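Long-range contact in proline dehydrogenase (Deinococcus radiodurans, PDB 4H6Q), which uses FAD to oxidise L-proline to delta-1-pyrroline-5-carboxylate, passing the electrons to a quinone in the first step of proline breakdown to glutamate: residues R178-V191 with L216-A230. Sequence-based numbering, arbitrary orientation. Where two conformers were deposited one is given.
Sequences RASLDDLRPNIRMV and LVFQHLKAGNYTNVA. With FAD (flavin-adenine dinucleotide), chain C.
H220 is held at both ring nitrogens: R178 NH1 donates to H220 ND1 (3.0 Å) within both the guanidinium and the ring plane, and H220 NE2 donates to P186 O (2.9 Å), fixing the ring's rotation. R178 also grips D182 end-on, NH1 to OD1 and NH2 to OD2, while N225 ND2 adds a weak bond to D182 OD1. With an alanine at R178, D182 would probably be left without its charge mate and H220 ND1 without its donor. Helix 206-222 ends in a Schellman motif at G224, where R185 NE donates to N225 OD1 (3.3 Å) and R185 NH2 to G224 O.

Among apolar contacts, M190 CE sits over one face of the H220 ring, 4.0 Å from its centroid; a bend at chi2 (-51°) folds the chain so that SD lies against L216 CB, while CG touches V217 CG2.

Four backbone bonds, from I188 N to Y226 O through A230 N to M190 O, join the parallel strands. On the face of R189, N228 ND2 donates to N187 OD1 (2.8 Å). R189 NH2 donates to FAD N5 (3.1 Å) and forms a salt bridge with D137, while NH1 bonds to S98. This is a beta-alpha-beta unit of the TIM barrel, its C-terminal strand ends facing the flavin.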
loop_
_atom_site.group_PDB
_atom_site.type_symbol
_atom_site.label_atom_id
_atom_site.label_comp_id
_atom_site.label_asym_id
_atom_site.label_seq_id
_atom_site.Cartn_x
_atom_site.Cartn_y
_atom_site.Cartn_z
ATOM N N ARG A 178 7.209 3.556 14.901
ATOM C CA ARG A 178 6.644 2.234 15.042
ATOM C C ARG A 178 6.389 1.922 16.514
ATOM O O ARG A 178 5.316 1.443 16.896
ATOM C CB ARG A 178 7.579 1.186 14.437
ATOM C CG ARG A 178 6.871 -0.184 14.249
ATOM C CD ARG A 178 7.870 -1.407 14.443
ATOM N NE ARG A 178 8.282 -1.394 15.864
ATOM C CZ ARG A 178 7.521 -1.739 16.895
ATOM N NH1 ARG A 178 6.310 -2.283 16.697
ATOM N NH2 ARG A 178 7.984 -1.545 18.130
ATOM N N ALA A 179 7.375 2.228 17.340
ATOM C CA ALA A 179 7.201 2.021 18.771
ATOM C C ALA A 179 6.070 2.863 19.346
ATOM O O ALA A 179 5.340 2.381 20.231
ATOM C CB ALA A 179 8.531 2.333 19.513
ATOM N N SER A 180 5.889 4.091 18.837
ATOM C CA SER A 180 4.857 4.982 19.367
ATOM C C SER A 180 3.457 4.465 19.093
ATOM O O SER A 180 2.496 4.841 19.771
ATOM C CB SER A 180 4.997 6.402 18.792
ATOM O OG SER A 180 4.454 6.458 17.451
ATOM N N LEU A 181 3.337 3.556 18.130
ATOM C CA LEU A 181 2.047 3.048 17.693
ATOM C C LEU A 181 1.663 1.726 18.364
ATOM O O LEU A 181 0.545 1.218 18.128
ATOM C CB LEU A 181 2.014 2.882 16.158
ATOM C CG LEU A 181 2.075 4.211 15.379
ATOM C CD1 LEU A 181 2.386 3.909 13.929
ATOM C CD2 LEU A 181 0.762 4.976 15.499
ATOM N N ASP A 182 2.553 1.159 19.188
ATOM C CA ASP A 182 2.328 -0.208 19.684
ATOM C C ASP A 182 1.044 -0.395 20.492
ATOM O O ASP A 182 0.475 -1.497 20.507
ATOM C CB ASP A 182 3.512 -0.733 20.510
ATOM C CG ASP A 182 4.585 -1.422 19.663
ATOM O OD1 ASP A 182 4.276 -1.941 18.583
ATOM O OD2 ASP A 182 5.758 -1.503 20.106
ATOM N N ASP A 183 0.565 0.657 21.146
ATOM C CA ASP A 183 -0.656 0.548 21.948
ATOM C C ASP A 183 -1.880 0.278 21.082
ATOM O O ASP A 183 -2.897 -0.247 21.565
ATOM C CB ASP A 183 -0.891 1.826 22.785
ATOM C CG ASP A 183 -0.959 3.070 21.906
ATOM O OD1 ASP A 183 0.049 3.405 21.231
ATOM O OD2 ASP A 183 -2.024 3.702 21.860
ATOM N N LEU A 184 -1.777 0.600 19.794
ATOM C CA LEU A 184 -2.881 0.384 18.886
ATOM C C LEU A 184 -2.890 -1.042 18.307
ATOM O O LEU A 184 -3.830 -1.402 17.581
ATOM C CB LEU A 184 -2.774 1.368 17.673
ATOM C CG LEU A 184 -2.878 2.844 18.081
ATOM C CD1 LEU A 184 -2.650 3.686 16.826
ATOM C CD2 LEU A 184 -4.202 3.213 18.698
ATOM N N ARG A 185 -1.832 -1.831 18.574
ATOM C CA ARG A 185 -1.628 -3.171 17.961
ATOM C C ARG A 185 -1.830 -3.099 16.447
ATOM O O ARG A 185 -2.622 -3.857 15.866
ATOM C CB ARG A 185 -2.613 -4.218 18.588
ATOM C CG ARG A 185 -2.701 -4.239 20.117
ATOM C CD ARG A 185 -1.476 -4.913 20.646
ATOM N NE ARG A 185 -1.121 -6.114 19.881
ATOM C CZ ARG A 185 -1.736 -7.302 19.942
ATOM N NH1 ARG A 185 -2.792 -7.501 20.728
ATOM N NH2 ARG A 185 -1.294 -8.304 19.176
ATOM N N PRO A 186 -1.137 -2.180 15.768
ATOM C CA PRO A 186 -1.533 -1.857 14.386
ATOM C C PRO A 186 -1.009 -2.782 13.331
ATOM O O PRO A 186 0.103 -3.364 13.480
ATOM C CB PRO A 186 -0.916 -0.482 14.185
ATOM C CG PRO A 186 0.397 -0.602 14.972
ATOM C CD PRO A 186 0.034 -1.395 16.229
ATOM N N ASN A 187 -1.781 -2.929 12.261
ATOM C CA ASN A 187 -1.332 -3.587 11.020
ATOM C C ASN A 187 -0.482 -2.552 10.260
ATOM O O ASN A 187 -1.010 -1.500 9.855
ATOM C CB ASN A 187 -2.601 -3.956 10.234
ATOM C CG ASN A 187 -2.322 -4.627 8.908
ATOM O OD1 ASN A 187 -1.507 -4.106 8.143
ATOM N ND2 ASN A 187 -2.979 -5.730 8.605
ATOM N N ILE A 188 0.813 -2.852 10.073
ATOM C CA ILE A 188 1.726 -1.940 9.354
ATOM C C ILE A 188 2.475 -2.672 8.261
ATOM O O ILE A 188 3.031 -3.781 8.512
ATOM C CB ILE A 188 2.705 -1.240 10.332
ATOM C CG1 ILE A 188 1.942 -0.446 11.388
ATOM C CG2 ILE A 188 3.596 -0.259 9.524
ATOM C CD1 ILE A 188 2.837 0.373 12.360
ATOM N N ARG A 189 2.499 -2.069 7.067
ATOM C CA ARG A 189 3.324 -2.495 5.940
ATOM C C ARG A 189 4.700 -1.816 6.052
ATOM O O ARG A 189 4.757 -0.588 6.157
ATOM C CB ARG A 189 2.634 -2.055 4.651
ATOM C CG ARG A 189 3.430 -2.464 3.368
ATOM C CD ARG A 189 3.016 -1.624 2.141
ATOM N NE ARG A 189 1.611 -1.866 1.839
ATOM C CZ ARG A 189 0.769 -0.968 1.309
ATOM N NH1 ARG A 189 -0.526 -1.308 1.198
ATOM N NH2 ARG A 189 1.236 0.205 0.847
ATOM N N MET A 190 5.783 -2.586 6.073
ATOM C CA MET A 190 7.136 -2.035 6.049
ATOM C C MET A 190 7.621 -1.996 4.617
ATOM O O MET A 190 7.521 -3.015 3.904
ATOM C CB MET A 190 8.090 -2.877 6.880
ATOM C CG MET A 190 7.586 -3.106 8.334
ATOM S SD MET A 190 7.112 -1.552 9.130
ATOM C CE MET A 190 6.541 -2.226 10.695
ATOM N N VAL A 191 8.112 -0.815 4.186
ATOM C CA VAL A 191 8.627 -0.628 2.823
ATOM C C VAL A 191 9.974 0.065 2.961
ATOM O O VAL A 191 10.291 0.605 4.029
ATOM C CB VAL A 191 7.671 0.257 1.971
ATOM C CG1 VAL A 191 6.275 -0.360 1.940
ATOM C CG2 VAL A 191 7.589 1.695 2.492
ATOM N N LEU A 216 12.639 -2.779 11.488
ATOM C CA LEU A 216 11.211 -2.470 11.536
ATOM C C LEU A 216 10.369 -3.762 11.537
ATOM O O LEU A 216 9.420 -3.900 12.324
ATOM C CB LEU A 216 10.798 -1.603 10.331
ATOM C CG LEU A 216 11.076 -0.112 10.509
ATOM C CD1 LEU A 216 10.926 0.547 9.151
ATOM C CD2 LEU A 216 10.095 0.513 11.532
ATOM N N VAL A 217 10.643 -4.656 10.592
ATOM C CA VAL A 217 9.896 -5.914 10.472
ATOM C C VAL A 217 10.060 -6.729 11.748
ATOM O O VAL A 217 9.061 -7.214 12.302
ATOM C CB VAL A 217 10.371 -6.717 9.245
ATOM C CG1 VAL A 217 9.831 -8.165 9.271
ATOM C CG2 VAL A 217 9.950 -6.022 7.953
ATOM N N PHE A 218 11.298 -6.904 12.209
ATOM C CA PHE A 218 11.570 -7.785 13.334
ATOM C C PHE A 218 10.932 -7.221 14.607
ATOM O O PHE A 218 10.362 -7.974 15.426
ATOM C CB PHE A 218 13.082 -7.953 13.545
ATOM C CG PHE A 218 13.785 -8.678 12.423
ATOM C CD1 PHE A 218 13.071 -9.320 11.406
ATOM C CD2 PHE A 218 15.179 -8.684 12.371
ATOM C CE1 PHE A 218 13.766 -9.987 10.358
ATOM C CE2 PHE A 218 15.878 -9.344 11.321
ATOM C CZ PHE A 218 15.171 -9.990 10.325
ATOM N N GLN A 219 10.994 -5.907 14.813
ATOM C CA GLN A 219 10.394 -5.308 16.011
ATOM C C GLN A 219 8.866 -5.414 15.970
ATOM O O GLN A 219 8.221 -5.617 17.001
ATOM C CB GLN A 219 10.820 -3.832 16.170
ATOM C CG GLN A 219 12.273 -3.638 16.617
ATOM C CD GLN A 219 12.533 -4.260 17.966
ATOM O OE1 GLN A 219 11.886 -3.906 18.967
ATOM N NE2 GLN A 219 13.460 -5.211 18.007
ATOM N N HIS A 220 8.285 -5.254 14.782
ATOM C CA HIS A 220 6.840 -5.346 14.667
ATOM C C HIS A 220 6.368 -6.788 14.956
ATOM O O HIS A 220 5.373 -6.995 15.679
ATOM C CB HIS A 220 6.319 -4.882 13.293
ATOM C CG HIS A 220 4.988 -4.197 13.388
ATOM N ND1 HIS A 220 4.779 -3.123 14.247
ATOM C CD2 HIS A 220 3.820 -4.389 12.717
ATOM C CE1 HIS A 220 3.531 -2.687 14.078
ATOM N NE2 HIS A 220 2.941 -3.427 13.151
ATOM N N LEU A 221 7.102 -7.766 14.418
ATOM C CA LEU A 221 6.771 -9.167 14.669
ATOM C C LEU A 221 6.950 -9.534 16.139
ATOM O O LEU A 221 6.132 -10.269 16.729
ATOM C CB LEU A 221 7.633 -10.076 13.810
ATOM C CG LEU A 221 7.317 -10.034 12.307
ATOM C CD1 LEU A 221 8.394 -10.816 11.561
ATOM C CD2 LEU A 221 5.910 -10.624 12.013
ATOM N N LYS A 222 8.010 -9.038 16.774
ATOM C CA LYS A 222 8.234 -9.383 18.180
ATOM C C LYS A 222 7.131 -8.772 19.040
ATOM O O LYS A 222 6.788 -9.327 20.117
ATOM C CB LYS A 222 9.613 -8.885 18.667
ATOM C CG LYS A 222 10.793 -9.720 18.181
ATOM C CD LYS A 222 12.114 -9.098 18.688
ATOM C CE LYS A 222 13.296 -9.639 17.921
ATOM N NZ LYS A 222 14.596 -9.290 18.533
ATOM N N ALA A 223 6.611 -7.619 18.596
ATOM C CA ALA A 223 5.539 -6.933 19.319
ATOM C C ALA A 223 4.200 -7.642 19.131
ATOM O O ALA A 223 3.208 -7.292 19.778
ATOM C CB ALA A 223 5.445 -5.449 18.870
ATOM N N GLY A 224 4.164 -8.628 18.231
ATOM C CA GLY A 224 2.927 -9.377 18.037
ATOM C C GLY A 224 1.929 -8.677 17.127
ATOM O O GLY A 224 0.723 -9.025 17.105
ATOM N N ASN A 225 2.401 -7.713 16.329
ATOM C CA ASN A 225 1.487 -6.987 15.447
ATOM C C ASN A 225 1.530 -7.528 14.032
ATOM O O ASN A 225 2.585 -8.026 13.596
ATOM C CB ASN A 225 1.924 -5.513 15.427
ATOM C CG ASN A 225 1.875 -4.888 16.784
ATOM O OD1 ASN A 225 0.953 -5.143 17.550
ATOM N ND2 ASN A 225 2.885 -4.072 17.104
ATOM N N TYR A 226 0.410 -7.464 13.320
ATOM C CA TYR A 226 0.371 -8.001 11.961
ATOM C C TYR A 226 1.291 -7.149 11.061
ATOM O O TYR A 226 1.235 -5.900 11.088
ATOM C CB TYR A 226 -1.084 -8.059 11.437
ATOM C CG TYR A 226 -1.174 -8.954 10.221
ATOM C CD1 TYR A 226 -1.476 -10.295 10.408
ATOM C CD2 TYR A 226 -0.866 -8.493 8.934
ATOM C CE1 TYR A 226 -1.519 -11.154 9.350
ATOM C CE2 TYR A 226 -0.898 -9.365 7.827
ATOM C CZ TYR A 226 -1.225 -10.701 8.051
ATOM O OH TYR A 226 -1.297 -11.587 6.982
ATOM N N THR A 227 2.173 -7.824 10.327
ATOM C CA THR A 227 3.232 -7.126 9.590
ATOM C C THR A 227 3.126 -7.497 8.138
ATOM O O THR A 227 3.041 -8.692 7.809
ATOM C CB THR A 227 4.604 -7.565 10.145
ATOM O OG1 THR A 227 4.649 -7.289 11.555
ATOM C CG2 THR A 227 5.708 -6.806 9.511
ATOM N N ASN A 228 3.169 -6.492 7.252
ATOM C CA ASN A 228 3.215 -6.752 5.810
ATOM C C ASN A 228 4.635 -6.469 5.337
ATOM O O ASN A 228 5.097 -5.316 5.437
ATOM C CB ASN A 228 2.170 -5.914 5.037
ATOM C CG ASN A 228 0.818 -5.958 5.691
ATOM O OD1 ASN A 228 0.213 -7.040 5.801
ATOM N ND2 ASN A 228 0.328 -4.802 6.175
ATOM N N VAL A 229 5.312 -7.509 4.872
ATOM C CA VAL A 229 6.717 -7.388 4.472
ATOM C C VAL A 229 6.730 -7.078 2.971
ATOM O O VAL A 229 6.723 -7.985 2.127
ATOM C CB VAL A 229 7.479 -8.688 4.807
ATOM C CG1 VAL A 229 8.965 -8.580 4.427
ATOM C CG2 VAL A 229 7.355 -8.988 6.311
ATOM N N ALA A 230 6.641 -5.775 2.658
ATOM C CA ALA A 230 6.469 -5.314 1.275
ATOM C C ALA A 230 7.818 -5.002 0.644
ATOM O O ALA A 230 8.376 -3.917 0.867
ATOM C CB ALA A 230 5.574 -4.069 1.259
HETATM P PA FAD C . 14.935 -2.599 -4.126
HETATM O O1A FAD C . 16.182 -2.713 -3.242
HETATM O O2A FAD C . 14.645 -1.295 -4.746
HETATM O O5B FAD C . 14.863 -3.599 -5.244
HETATM C C5B FAD C . 15.043 -4.981 -4.973
HETATM C C4B FAD C . 14.943 -5.846 -6.211
HETATM O O4B FAD C . 13.578 -5.951 -6.545
HETATM C C3B FAD C . 15.572 -5.262 -7.424
HETATM O O3B FAD C . 16.973 -5.462 -7.520
HETATM C C2B FAD C . 14.794 -5.931 -8.492
HETATM O O2B FAD C . 15.147 -7.290 -8.636
HETATM C C1B FAD C . 13.411 -5.853 -7.930
HETATM N N9A FAD C . 12.710 -4.609 -8.248
HETATM C C8A FAD C . 12.228 -3.669 -7.338
HETATM N N7A FAD C . 11.628 -2.651 -7.954
HETATM C C5A FAD C . 11.673 -2.928 -9.317
HETATM C C6A FAD C . 11.233 -2.260 -10.445
HETATM N N6A FAD C . 10.536 -1.018 -10.355
HETATM N N1A FAD C . 11.466 -2.819 -11.644
HETATM C C2A FAD C . 12.108 -3.998 -11.774
HETATM N N3A FAD C . 12.563 -4.687 -10.716
HETATM C C4A FAD C . 12.341 -4.172 -9.512
HETATM N N1 FAD C . 6.881 3.040 -0.476
HETATM C C2 FAD C . 6.337 4.164 0.062
HETATM O O2 FAD C . 7.144 5.181 0.252
HETATM N N3 FAD C . 5.019 4.255 0.419
HETATM C C4 FAD C . 4.149 3.186 0.239
HETATM O O4 FAD C . 2.850 3.300 0.578
HETATM C C4X FAD C . 4.683 1.953 -0.344
HETATM N N5 FAD C . 3.874 0.864 -0.545
HETATM C C5X FAD C . 4.455 -0.273 -1.060
HETATM C C6 FAD C . 3.657 -1.410 -1.268
HETATM C C7 FAD C . 4.239 -2.602 -1.769
HETATM C C7M FAD C . 3.374 -3.839 -1.995
HETATM C C8 FAD C . 5.626 -2.621 -2.054
HETATM C C8M FAD C . 6.285 -3.867 -2.581
HETATM C C9 FAD C . 6.407 -1.468 -1.876
HETATM C C9A FAD C . 5.838 -0.317 -1.368
HETATM N N10 FAD C . 6.657 0.812 -1.167
HETATM C C10 FAD C . 6.081 1.953 -0.666
HETATM C "C1'" FAD C . 8.086 0.793 -1.431
HETATM C "C2'" FAD C . 8.552 1.378 -2.728
HETATM O "O2'" FAD C . 7.507 1.144 -3.664
HETATM C "C3'" FAD C . 9.936 0.685 -2.773
HETATM O "O3'" FAD C . 11.009 1.458 -2.324
HETATM C "C4'" FAD C . 10.309 -0.027 -4.013
HETATM O "O4'" FAD C . 9.318 -0.976 -4.191
HETATM C "C5'" FAD C . 11.672 -0.673 -3.809
HETATM O "O5'" FAD C . 11.575 -2.027 -4.123
HETATM P P FAD C . 12.157 -3.172 -3.182
HETATM O O1P FAD C . 11.825 -3.140 -1.659
HETATM O O2P FAD C . 11.889 -4.451 -4.020
HETATM O O3P FAD C . 13.766 -3.085 -3.280
HETATM O O HOH W 1 10.490 -1.480 19.464
HETATM O O HOH W 2 1.876 -4.035 20.283
HETATM O O HOH W 3 -2.021 -6.154 14.358
HETATM O O HOH W 4 -2.500 -6.790 5.891
#